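Local coordinates for putative extracellular solute-binding protein (Bordetella bronchiseptica, PDB 4P56), which binds mandelate and probably delivers such aromatic acids to a TRAP transporter as its periplasmic solute-binding component, at residues A[31-35]-A[70-76]; A[39-45]-A[273-277]; A[135-141]-A[241-247]. All blocks are in the same frame, centred on the assembly; numbering follows the deposited sequence.

How the interactions relate
Three contacts of one TRAP-type solute-binding chain illustrate how segments far apart in sequence, loops and a helix middle among them, meet to form a pocket and the sheet near it. Interactions 1 and 2 alternate along the chain, their centres about 17 Å apart, and touch where Ser33 and Leu35 pack on Val42 and Val41; they supply Trp34, His39 and Trp274 to the mandelate pocket. Interaction 3 follows interaction 1, its centre about 15 Å away, and is nested inside the loop closed by interaction 2, about 23 Å away. It pairs strands 139-145 and 237-242 of the three-stranded antiparallel sheet, whose strand 87-91 also lies against the loops of interaction 1.

Interaction 1: A[31-35]-A[70-76]; sequences LSSWL and VTNPAGH
The loops after strands 28-31 and 62-65, the two neighbours of a small parallel sheet, run close together, the CA atoms of Trp34 and Pro73 coming within 5.4 Å, and a type I turn from Pro73 to His76 leads the second loop into helix 76-81. Each loop thus follows a strand and precedes a helix in the solute-binding fold, and the first brings Trp34 to the mandelate pocket.

Ser32 carries the polar part of the contact. With its hydroxyl turned anti to the backbone N (chi1 -175°), OG accepts a hydrogen bond from Val70 N at 3.0 Å and shares a second with His76 NE2 at 2.8 Å, meeting the imidazole at its edge. The other ring nitrogen, His76 ND1, donates to Asn72 O at 2.9 Å, approaching from above the carbonyl plane; both ring nitrogens are engaged, which fixes the rotation of the imidazole.

Trp34 then presents its edge to the face of this ring, a T-shaped pair with planes at 62°, CD1 lying over the imidazole centre. Pro73 CB lies over one indole face and Leu35 CG over the opposite one, both offset toward the rim. Beyond the contact, Trp34 NE1 is satisfied by Phe89 O. Across the proline-covered face, Pro73 CB makes a CH-pi contact 4.1 Å from the centroid of the five-membered indole ring.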
loop_
_atom_site.group_PDB
_atom_site.type_symbol
_atom_site.label_atom_id
_atom_site.label_comp_id
_atom_site.label_asym_id
_atom_site.label_seq_id
_atom_site.Cartn_x
_atom_site.Cartn_y
_atom_site.Cartn_z
ATOM N N LEU A 31 18.829 3.023 -5.367
ATOM C CA LEU A 31 17.430 2.715 -5.164
ATOM C C LEU A 31 17.076 1.451 -5.952
ATOM O O LEU A 31 17.321 1.391 -7.144
ATOM C CB LEU A 31 16.588 3.891 -5.663
ATOM C CG LEU A 31 15.106 3.624 -5.842
ATOM C CD1 LEU A 31 14.411 3.348 -4.506
ATOM C CD2 LEU A 31 14.482 4.840 -6.556
ATOM N N SER A 32 16.523 0.432 -5.298
ATOM C CA SER A 32 16.001 -0.720 -6.024
ATOM C C SER A 32 14.481 -0.696 -6.006
ATOM O O SER A 32 13.880 -0.423 -4.976
ATOM C CB SER A 32 16.474 -2.052 -5.423
ATOM O OG SER A 32 16.055 -3.159 -6.216
ATOM N N SER A 33 13.877 -1.000 -7.149
ATOM C CA SER A 33 12.425 -1.118 -7.251
ATOM C C SER A 33 11.978 -2.496 -7.742
ATOM O O SER A 33 12.570 -3.057 -8.680
ATOM C CB SER A 33 11.913 -0.081 -8.233
ATOM O OG SER A 33 10.573 -0.366 -8.550
ATOM N N TRP A 34 10.939 -3.036 -7.117
ATOM C CA TRP A 34 10.390 -4.324 -7.530
ATOM C C TRP A 34 9.141 -4.110 -8.394
ATOM O O TRP A 34 8.453 -5.059 -8.741
ATOM C CB TRP A 34 10.091 -5.215 -6.320
ATOM C CG TRP A 34 9.430 -4.539 -5.126
ATOM C CD1 TRP A 34 10.059 -3.894 -4.106
ATOM C CD2 TRP A 34 8.018 -4.438 -4.841
ATOM N NE1 TRP A 34 9.146 -3.414 -3.201
ATOM C CE2 TRP A 34 7.884 -3.741 -3.631
ATOM C CE3 TRP A 34 6.864 -4.873 -5.500
ATOM C CZ2 TRP A 34 6.636 -3.450 -3.056
ATOM C CZ3 TRP A 34 5.627 -4.591 -4.930
ATOM C CH2 TRP A 34 5.522 -3.881 -3.730
ATOM N N LEU A 35 8.875 -2.843 -8.736
ATOM C CA LEU A 35 7.830 -2.477 -9.702
ATOM C C LEU A 35 8.444 -1.953 -10.998
ATOM O O LEU A 35 9.533 -1.405 -10.980
ATOM C CB LEU A 35 6.944 -1.399 -9.113
ATOM C CG LEU A 35 6.107 -1.867 -7.916
ATOM C CD1 LEU A 35 5.328 -0.698 -7.282
ATOM C CD2 LEU A 35 5.147 -2.983 -8.361
ATOM N N VAL A 70 17.165 -5.802 -7.193
ATOM C CA VAL A 70 18.337 -6.533 -6.690
ATOM C C VAL A 70 17.962 -7.846 -6.004
ATOM O O VAL A 70 18.819 -8.686 -5.748
ATOM C CB VAL A 70 19.178 -5.665 -5.715
ATOM C CG1 VAL A 70 19.646 -4.418 -6.437
ATOM C CG2 VAL A 70 18.365 -5.278 -4.484
ATOM N N THR A 71 16.684 -8.004 -5.679
ATOM C CA THR A 71 16.191 -9.256 -5.102
ATOM C C THR A 71 14.684 -9.340 -5.317
ATOM O O THR A 71 14.133 -8.547 -6.067
ATOM C CB THR A 71 16.497 -9.353 -3.606
ATOM O OG1 THR A 71 16.085 -10.634 -3.116
ATOM C CG2 THR A 71 15.791 -8.241 -2.823
ATOM N N ASN A 72 14.018 -10.296 -4.676
ATOM C CA ASN A 72 12.559 -10.410 -4.809
ATOM C C ASN A 72 11.867 -9.317 -4.007
ATOM O O ASN A 72 12.495 -8.649 -3.199
ATOM C CB ASN A 72 12.087 -11.780 -4.323
ATOM C CG ASN A 72 12.541 -12.081 -2.907
ATOM O OD1 ASN A 72 11.993 -11.571 -1.950
ATOM N ND2 ASN A 72 13.568 -12.916 -2.776
ATOM N N PRO A 73 10.560 -9.130 -4.208
ATOM C CA PRO A 73 9.937 -7.978 -3.514
ATOM C C PRO A 73 10.062 -7.972 -1.987
ATOM O O PRO A 73 10.453 -6.962 -1.383
ATOM C CB PRO A 73 8.475 -8.054 -3.966
ATOM C CG PRO A 73 8.553 -8.744 -5.341
ATOM C CD PRO A 73 9.707 -9.696 -5.269
ATOM N N ALA A 74 9.756 -9.089 -1.340
ATOM C CA ALA A 74 9.838 -9.125 0.104
ATOM C C ALA A 74 11.277 -8.956 0.599
ATOM O O ALA A 74 11.505 -8.378 1.654
ATOM C CB ALA A 74 9.243 -10.404 0.627
ATOM N N GLY A 75 12.247 -9.425 -0.201
ATOM C CA GLY A 75 13.660 -9.326 0.135
ATOM C C GLY A 75 14.214 -7.913 0.180
ATOM O O GLY A 75 15.340 -7.674 0.628
ATOM N N HIS A 76 13.430 -6.958 -0.280
ATOM C CA HIS A 76 13.905 -5.586 -0.347
ATOM C C HIS A 76 14.151 -4.948 1.032
ATOM O O HIS A 76 14.985 -4.062 1.150
ATOM C CB HIS A 76 12.970 -4.718 -1.213
ATOM C CG HIS A 76 13.311 -4.754 -2.683
ATOM N ND1 HIS A 76 13.077 -5.853 -3.477
ATOM C CD2 HIS A 76 13.892 -3.824 -3.481
ATOM C CE1 HIS A 76 13.483 -5.593 -4.715
ATOM N NE2 HIS A 76 13.998 -4.378 -4.738
#

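Interaction 2: A[39-45]-A[273-277]; sequences HAVVADF and AWDTH. With RMN ((R)-mandelic acid), chain D.
Part of the mandelate pocket wall forms where the N-terminal turn of helix 40-56 meets the middle of helix 263-285. The short helical segments cross at 107°, their axes 9.6 Å apart at closest approach; His39, just before the first helix, and Trp274, on the second, face the ligand.

His39 is the N-cap of its helix: its CG stands anti to the backbone N, beside the carbonyl carbon, where ND1 can accept from Val41 N, while NE2 is hydrogen-bonded to Glu212. Gripped at both nitrogens, the imidazole turns its edge to the face of the Trp274 six-membered ring in an offset edge-to-face pair, planes at 74°, with His39 CE1 3.6 Å from Trp274 CH2. Val41 lies alongside the same indole, its CG2 close against CZ2 at 3.4 Å. The phenyl ring of (R)-mandelate meets the indole at its edge, C4 standing 3.6 Å from Trp274 CH2, whereas the acid end points away from this contact; Tyr94, Arg170 and Asp236 hydrogen-bond to the ligand.

Farther from the ligand, alanines lie at the helix interface. Ala273 CB packs on Asp44 CB at 3.9 Å, with the CB atoms of Phe45 and Ala40 farther off. Ala40 CB sits over the centre of the His277 ring, 3.5 Å from its centroid, a CH-pi contact almost on the ring normal. The same imidazole is tied at its edge by a nearly straight hydrogen bond (168°): His277 NE2 donates to the anti side of Asp44 OD2, tilted out of the carboxylate plane, at 2.6 Å.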
loop_
_atom_site.group_PDB
_atom_site.type_symbol
_atom_site.label_atom_id
_atom_site.label_comp_id
_atom_site.label_asym_id
_atom_site.label_seq_id
_atom_site.Cartn_x
_atom_site.Cartn_y
_atom_site.Cartn_z
ATOM N N HIS A 39 5.516 2.303 -13.473
ATOM C CA HIS A 39 4.492 2.316 -12.422
ATOM C C HIS A 39 4.429 3.649 -11.673
ATOM O O HIS A 39 5.439 4.329 -11.504
ATOM C CB HIS A 39 4.702 1.180 -11.416
ATOM C CG HIS A 39 3.523 0.952 -10.520
ATOM N ND1 HIS A 39 3.359 1.618 -9.329
ATOM C CD2 HIS A 39 2.432 0.163 -10.660
ATOM C CE1 HIS A 39 2.237 1.221 -8.753
ATOM N NE2 HIS A 39 1.652 0.339 -9.543
ATOM N N ALA A 40 3.241 4.023 -11.220
ATOM C CA ALA A 40 3.068 5.266 -10.466
ATOM C C ALA A 40 4.134 5.487 -9.380
ATOM O O ALA A 40 4.689 6.584 -9.234
ATOM C CB ALA A 40 1.736 5.277 -9.821
ATOM N N VAL A 41 4.307 4.482 -8.544
ATOM C CA VAL A 41 5.284 4.518 -7.472
ATOM C C VAL A 41 6.673 4.949 -7.931
ATOM O O VAL A 41 7.365 5.677 -7.220
ATOM C CB VAL A 41 5.410 3.156 -6.797
ATOM C CG1 VAL A 41 6.494 3.215 -5.730
ATOM C CG2 VAL A 41 4.086 2.758 -6.165
ATOM N N VAL A 42 7.099 4.486 -9.097
ATOM C CA VAL A 42 8.417 4.883 -9.584
ATOM C C VAL A 42 8.334 6.174 -10.404
ATOM O O VAL A 42 8.966 7.195 -10.056
ATOM C CB VAL A 42 9.075 3.771 -10.406
ATOM C CG1 VAL A 42 10.460 4.156 -10.815
ATOM C CG2 VAL A 42 9.129 2.477 -9.607
ATOM N N ALA A 43 7.572 6.122 -11.494
ATOM C CA ALA A 43 7.555 7.194 -12.470
ATOM C C ALA A 43 7.027 8.471 -11.876
ATOM O O ALA A 43 7.527 9.540 -12.195
ATOM C CB ALA A 43 6.713 6.818 -13.692
ATOM N N ASP A 44 5.993 8.375 -11.037
ATOM C CA ASP A 44 5.335 9.599 -10.592
ATOM C C ASP A 44 5.532 9.924 -9.119
ATOM O O ASP A 44 5.024 10.928 -8.647
ATOM C CB ASP A 44 3.853 9.587 -10.932
ATOM C CG ASP A 44 3.608 9.603 -12.432
ATOM O OD1 ASP A 44 4.482 10.052 -13.177
ATOM O OD2 ASP A 44 2.528 9.203 -12.873
ATOM N N PHE A 45 6.273 9.104 -8.406
ATOM C CA PHE A 45 6.533 9.370 -6.990
ATOM C C PHE A 45 8.033 9.410 -6.755
ATOM O O PHE A 45 8.587 10.465 -6.553
ATOM C CB PHE A 45 5.870 8.334 -6.059
ATOM C CG PHE A 45 6.463 8.304 -4.699
ATOM C CD1 PHE A 45 6.699 9.476 -4.010
ATOM C CD2 PHE A 45 6.833 7.088 -4.113
ATOM C CE1 PHE A 45 7.297 9.438 -2.736
ATOM C CE2 PHE A 45 7.441 7.045 -2.858
ATOM C CZ PHE A 45 7.680 8.221 -2.171
ATOM N N ALA A 273 0.157 10.490 -6.548
ATOM C CA ALA A 273 0.491 9.668 -7.696
ATOM C C ALA A 273 -0.499 8.518 -7.837
ATOM O O ALA A 273 -1.005 8.291 -8.923
ATOM C CB ALA A 273 1.909 9.132 -7.568
ATOM N N TRP A 274 -0.746 7.789 -6.747
ATOM C CA TRP A 274 -1.697 6.693 -6.758
ATOM C C TRP A 274 -3.067 7.131 -7.202
ATOM O O TRP A 274 -3.701 6.432 -7.987
ATOM C CB TRP A 274 -1.874 6.103 -5.365
ATOM C CG TRP A 274 -0.787 5.218 -4.878
ATOM C CD1 TRP A 274 0.136 5.520 -3.914
ATOM C CD2 TRP A 274 -0.532 3.870 -5.269
ATOM N NE1 TRP A 274 0.970 4.443 -3.698
ATOM C CE2 TRP A 274 0.576 3.414 -4.510
ATOM C CE3 TRP A 274 -1.110 3.009 -6.211
ATOM C CZ2 TRP A 274 1.106 2.143 -4.652
ATOM C CZ3 TRP A 274 -0.575 1.749 -6.355
ATOM C CH2 TRP A 274 0.515 1.319 -5.577
ATOM N N ASP A 275 -3.555 8.236 -6.629
ATOM C CA ASP A 275 -4.873 8.783 -6.961
ATOM C C ASP A 275 -4.993 9.206 -8.422
ATOM O O ASP A 275 -6.055 9.044 -9.055
ATOM C CB ASP A 275 -5.217 10.001 -6.077
ATOM C CG ASP A 275 -5.629 9.605 -4.660
ATOM O OD1 ASP A 275 -6.184 8.496 -4.510
ATOM O OD2 ASP A 275 -5.440 10.421 -3.712
ATOM N N THR A 276 -3.918 9.741 -8.973
ATOM C CA THR A 276 -3.935 10.166 -10.365
ATOM C C THR A 276 -4.035 8.936 -11.261
ATOM O O THR A 276 -4.816 8.892 -12.210
ATOM C CB THR A 276 -2.695 11.027 -10.684
ATOM O OG1 THR A 276 -2.714 12.210 -9.853
ATOM C CG2 THR A 276 -2.654 11.434 -12.131
ATOM N N HIS A 277 -3.282 7.905 -10.931
ATOM C CA HIS A 277 -3.366 6.688 -11.729
ATOM C C HIS A 277 -4.676 5.959 -11.584
ATOM O O HIS A 277 -5.199 5.438 -12.566
ATOM C CB HIS A 277 -2.196 5.769 -11.420
ATOM C CG HIS A 277 -0.945 6.219 -12.085
ATOM N ND1 HIS A 277 -0.285 5.460 -13.023
ATOM C CD2 HIS A 277 -0.250 7.378 -11.977
ATOM C CE1 HIS A 277 0.777 6.114 -13.444
ATOM N NE2 HIS A 277 0.816 7.284 -12.830
HETATM C C1 RMN D . 0.426 -3.559 -4.151
HETATM C C2 RMN D . 1.735 -3.314 -4.536
HETATM C C3 RMN D . 2.010 -2.572 -5.671
HETATM C C4 RMN D . 0.977 -2.098 -6.461
HETATM C C5 RMN D . -0.340 -2.351 -6.087
HETATM C C6 RMN D . -0.603 -3.075 -4.935
HETATM C C7 RMN D . 0.132 -4.382 -2.926
HETATM C C10 RMN D . -0.343 -5.736 -3.361
HETATM O O8 RMN D . -0.883 -3.859 -2.158
HETATM O O11 RMN D . -1.580 -5.983 -3.572
HETATM O O12 RMN D . 0.513 -6.644 -3.582
#

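Interaction 3: A[135-141]-A[241-247]; sequences HKGVRLL and IINRDAF
Arg139 and Ile242 exchange two backbone hydrogen bonds, Arg139 N to Ile242 O and Ile242 N to Arg139 O, both 2.9 Å. Beside this pair, water 1 bridges Gly137 O to Arg244 N, and water 2 accepts from Arg244 NH2 at 2.8 Å, lying at the guanidinium edge. That extended side chain reaches back along the 135-138 turn, one guanidinium face over the backbone of Gly137 and Val138.

The bonds belong to an antiparallel ladder in which strand 237-242 is the central strand and 139-145 an outer one; Leu140 and Ile241 form the adjoining non-hydrogen-bonded pair. Where the central strand gives way to helix 244-248, Asn243 is the N-cap, its OD1 accepting from Ala246 N on a lone pair.

On the face carrying Arg139 and Ile242, a bend at chi3 (-81°) lays the Arg139 guanidinium over Phe247, planes 20° apart, in a cation-pi stack with NE above the ring centre and CZ 3.9 Å from the centroid. Val259 of helix 252-260 also touches both side chains. Ile242 CG2 touches both Arg139 CB at 3.6 Å and Leu141 CG at 3.8 Å, while Ile241 CG2 packs on Val138 CG2.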
loop_
_atom_site.group_PDB
_atom_site.type_symbol
_atom_site.label_atom_id
_atom_site.label_comp_id
_atom_site.label_asym_id
_atom_site.label_seq_id
_atom_site.Cartn_x
_atom_site.Cartn_y
_atom_site.Cartn_z
ATOM N N HIS A 135 10.082 -1.200 12.250
ATOM C CA HIS A 135 11.030 -1.089 11.123
ATOM C C HIS A 135 12.480 -1.212 11.611
ATOM O O HIS A 135 13.366 -0.493 11.155
ATOM C CB HIS A 135 10.826 0.250 10.373
ATOM C CG HIS A 135 9.487 0.364 9.722
ATOM N ND1 HIS A 135 8.332 0.614 10.426
ATOM C CD2 HIS A 135 9.129 0.205 8.435
ATOM C CE1 HIS A 135 7.304 0.595 9.587
ATOM N NE2 HIS A 135 7.767 0.338 8.384
ATOM N N LYS A 136 12.704 -2.103 12.582
ATOM C CA LYS A 136 14.007 -2.220 13.220
ATOM C C LYS A 136 15.095 -2.413 12.173
ATOM O O LYS A 136 14.929 -3.209 11.249
ATOM C CB LYS A 136 14.016 -3.424 14.165
ATOM C CG LYS A 136 15.324 -3.618 14.903
ATOM C CD LYS A 136 15.286 -4.864 15.798
ATOM C CE LYS A 136 16.479 -4.880 16.750
ATOM N NZ LYS A 136 16.470 -6.117 17.557
ATOM N N GLY A 137 16.204 -1.701 12.337
ATOM C CA GLY A 137 17.408 -1.968 11.568
ATOM C C GLY A 137 17.585 -1.104 10.325
ATOM O O GLY A 137 18.636 -1.154 9.693
ATOM N N VAL A 138 16.571 -0.319 9.977
ATOM C CA VAL A 138 16.672 0.656 8.882
ATOM C C VAL A 138 16.086 1.990 9.371
ATOM O O VAL A 138 15.436 2.051 10.435
ATOM C CB VAL A 138 15.903 0.223 7.613
ATOM C CG1 VAL A 138 16.417 -1.149 7.093
ATOM C CG2 VAL A 138 14.402 0.161 7.884
ATOM N N ARG A 139 16.326 3.071 8.641
ATOM C CA ARG A 139 15.658 4.323 8.981
ATOM C C ARG A 139 14.381 4.418 8.206
ATOM O O ARG A 139 14.371 4.254 6.991
ATOM C CB ARG A 139 16.519 5.550 8.712
ATOM C CG ARG A 139 15.723 6.843 8.853
ATOM C CD ARG A 139 16.556 8.088 8.579
ATOM N NE ARG A 139 17.343 8.431 9.757
ATOM C CZ ARG A 139 16.950 9.250 10.728
ATOM N NH1 ARG A 139 15.778 9.878 10.675
ATOM N NH2 ARG A 139 17.760 9.464 11.754
ATOM N N LEU A 140 13.277 4.625 8.923
ATOM C CA LEU A 140 11.978 4.798 8.282
ATOM C C LEU A 140 11.831 6.261 7.877
ATOM O O LEU A 140 11.811 7.145 8.718
ATOM C CB LEU A 140 10.853 4.417 9.249
ATOM C CG LEU A 140 9.414 4.601 8.765
ATOM C CD1 LEU A 140 9.108 3.766 7.530
ATOM C CD2 LEU A 140 8.416 4.297 9.890
ATOM N N LEU A 141 11.714 6.514 6.585
ATOM C CA LEU A 141 11.559 7.889 6.106
ATOM C C LEU A 141 10.065 8.281 6.059
ATOM O O LEU A 141 9.697 9.401 6.400
ATOM C CB LEU A 141 12.202 8.061 4.734
ATOM C CG LEU A 141 13.718 7.986 4.693
ATOM C CD1 LEU A 141 14.206 8.057 3.248
ATOM C CD2 LEU A 141 14.410 9.114 5.544
ATOM N N ILE A 241 12.278 3.429 3.103
ATOM C CA ILE A 241 13.321 3.189 4.079
ATOM C C ILE A 241 14.716 3.491 3.503
ATOM O O ILE A 241 14.922 3.455 2.282
ATOM C CB ILE A 241 13.262 1.724 4.615
ATOM C CG1 ILE A 241 13.347 0.722 3.487
ATOM C CG2 ILE A 241 11.911 1.450 5.351
ATOM C CD1 ILE A 241 13.552 -0.704 3.926
ATOM N N ILE A 242 15.655 3.815 4.396
ATOM C CA ILE A 242 17.032 4.058 4.003
ATOM C C ILE A 242 17.989 3.388 4.963
ATOM O O ILE A 242 17.747 3.270 6.170
ATOM C CB ILE A 242 17.326 5.590 3.860
ATOM C CG1 ILE A 242 18.730 5.807 3.319
ATOM C CG2 ILE A 242 17.119 6.308 5.195
ATOM C CD1 ILE A 242 18.973 7.251 2.817
ATOM N N ASN A 243 19.069 2.886 4.396
ATOM C CA ASN A 243 20.088 2.244 5.180
ATOM C C ASN A 243 20.670 3.279 6.154
ATOM O O ASN A 243 20.911 4.441 5.774
ATOM C CB ASN A 243 21.180 1.749 4.242
ATOM C CG ASN A 243 22.386 1.218 5.000
ATOM O OD1 ASN A 243 23.293 1.977 5.299
ATOM N ND2 ASN A 243 22.372 -0.064 5.341
ATOM N N ARG A 244 20.888 2.880 7.406
ATOM C CA ARG A 244 21.292 3.847 8.429
ATOM C C ARG A 244 22.697 4.389 8.216
ATOM O O ARG A 244 22.981 5.548 8.512
ATOM C CB ARG A 244 21.187 3.225 9.835
ATOM C CG ARG A 244 19.760 3.044 10.265
ATOM C CD ARG A 244 19.682 2.388 11.647
ATOM N NE ARG A 244 18.323 2.514 12.142
ATOM C CZ ARG A 244 17.814 1.788 13.128
ATOM N NH1 ARG A 244 18.559 0.874 13.741
ATOM N NH2 ARG A 244 16.548 1.970 13.479
ATOM N N ASP A 245 23.591 3.542 7.738
ATOM C CA ASP A 245 24.962 3.984 7.461
ATOM C C ASP A 245 24.993 5.009 6.318
ATOM O O ASP A 245 25.704 6.019 6.388
ATOM C CB ASP A 245 25.831 2.775 7.153
ATOM C CG ASP A 245 26.081 1.917 8.397
ATOM O OD1 ASP A 245 26.061 2.501 9.500
ATOM O OD2 ASP A 245 26.280 0.683 8.278
ATOM N N ALA A 246 24.175 4.775 5.297
ATOM C CA ALA A 246 24.076 5.717 4.173
ATOM C C ALA A 246 23.549 7.073 4.646
ATOM O O ALA A 246 24.088 8.125 4.302
ATOM C CB ALA A 246 23.185 5.153 3.113
ATOM N N PHE A 247 22.486 7.058 5.439
ATOM C CA PHE A 247 21.963 8.304 5.973
ATOM C C PHE A 247 23.057 9.019 6.765
ATOM O O PHE A 247 23.157 10.242 6.719
ATOM C CB PHE A 247 20.749 8.009 6.851
ATOM C CG PHE A 247 20.053 9.226 7.382
ATOM C CD1 PHE A 247 19.090 9.883 6.621
ATOM C CD2 PHE A 247 20.313 9.675 8.661
ATOM C CE1 PHE A 247 18.423 10.988 7.126
ATOM C CE2 PHE A 247 19.654 10.778 9.169
ATOM C CZ PHE A 247 18.700 11.422 8.419
HETATM O O HOH W 1 20.358 0.126 7.874
HETATM O O HOH W 2 15.676 -0.025 15.309
#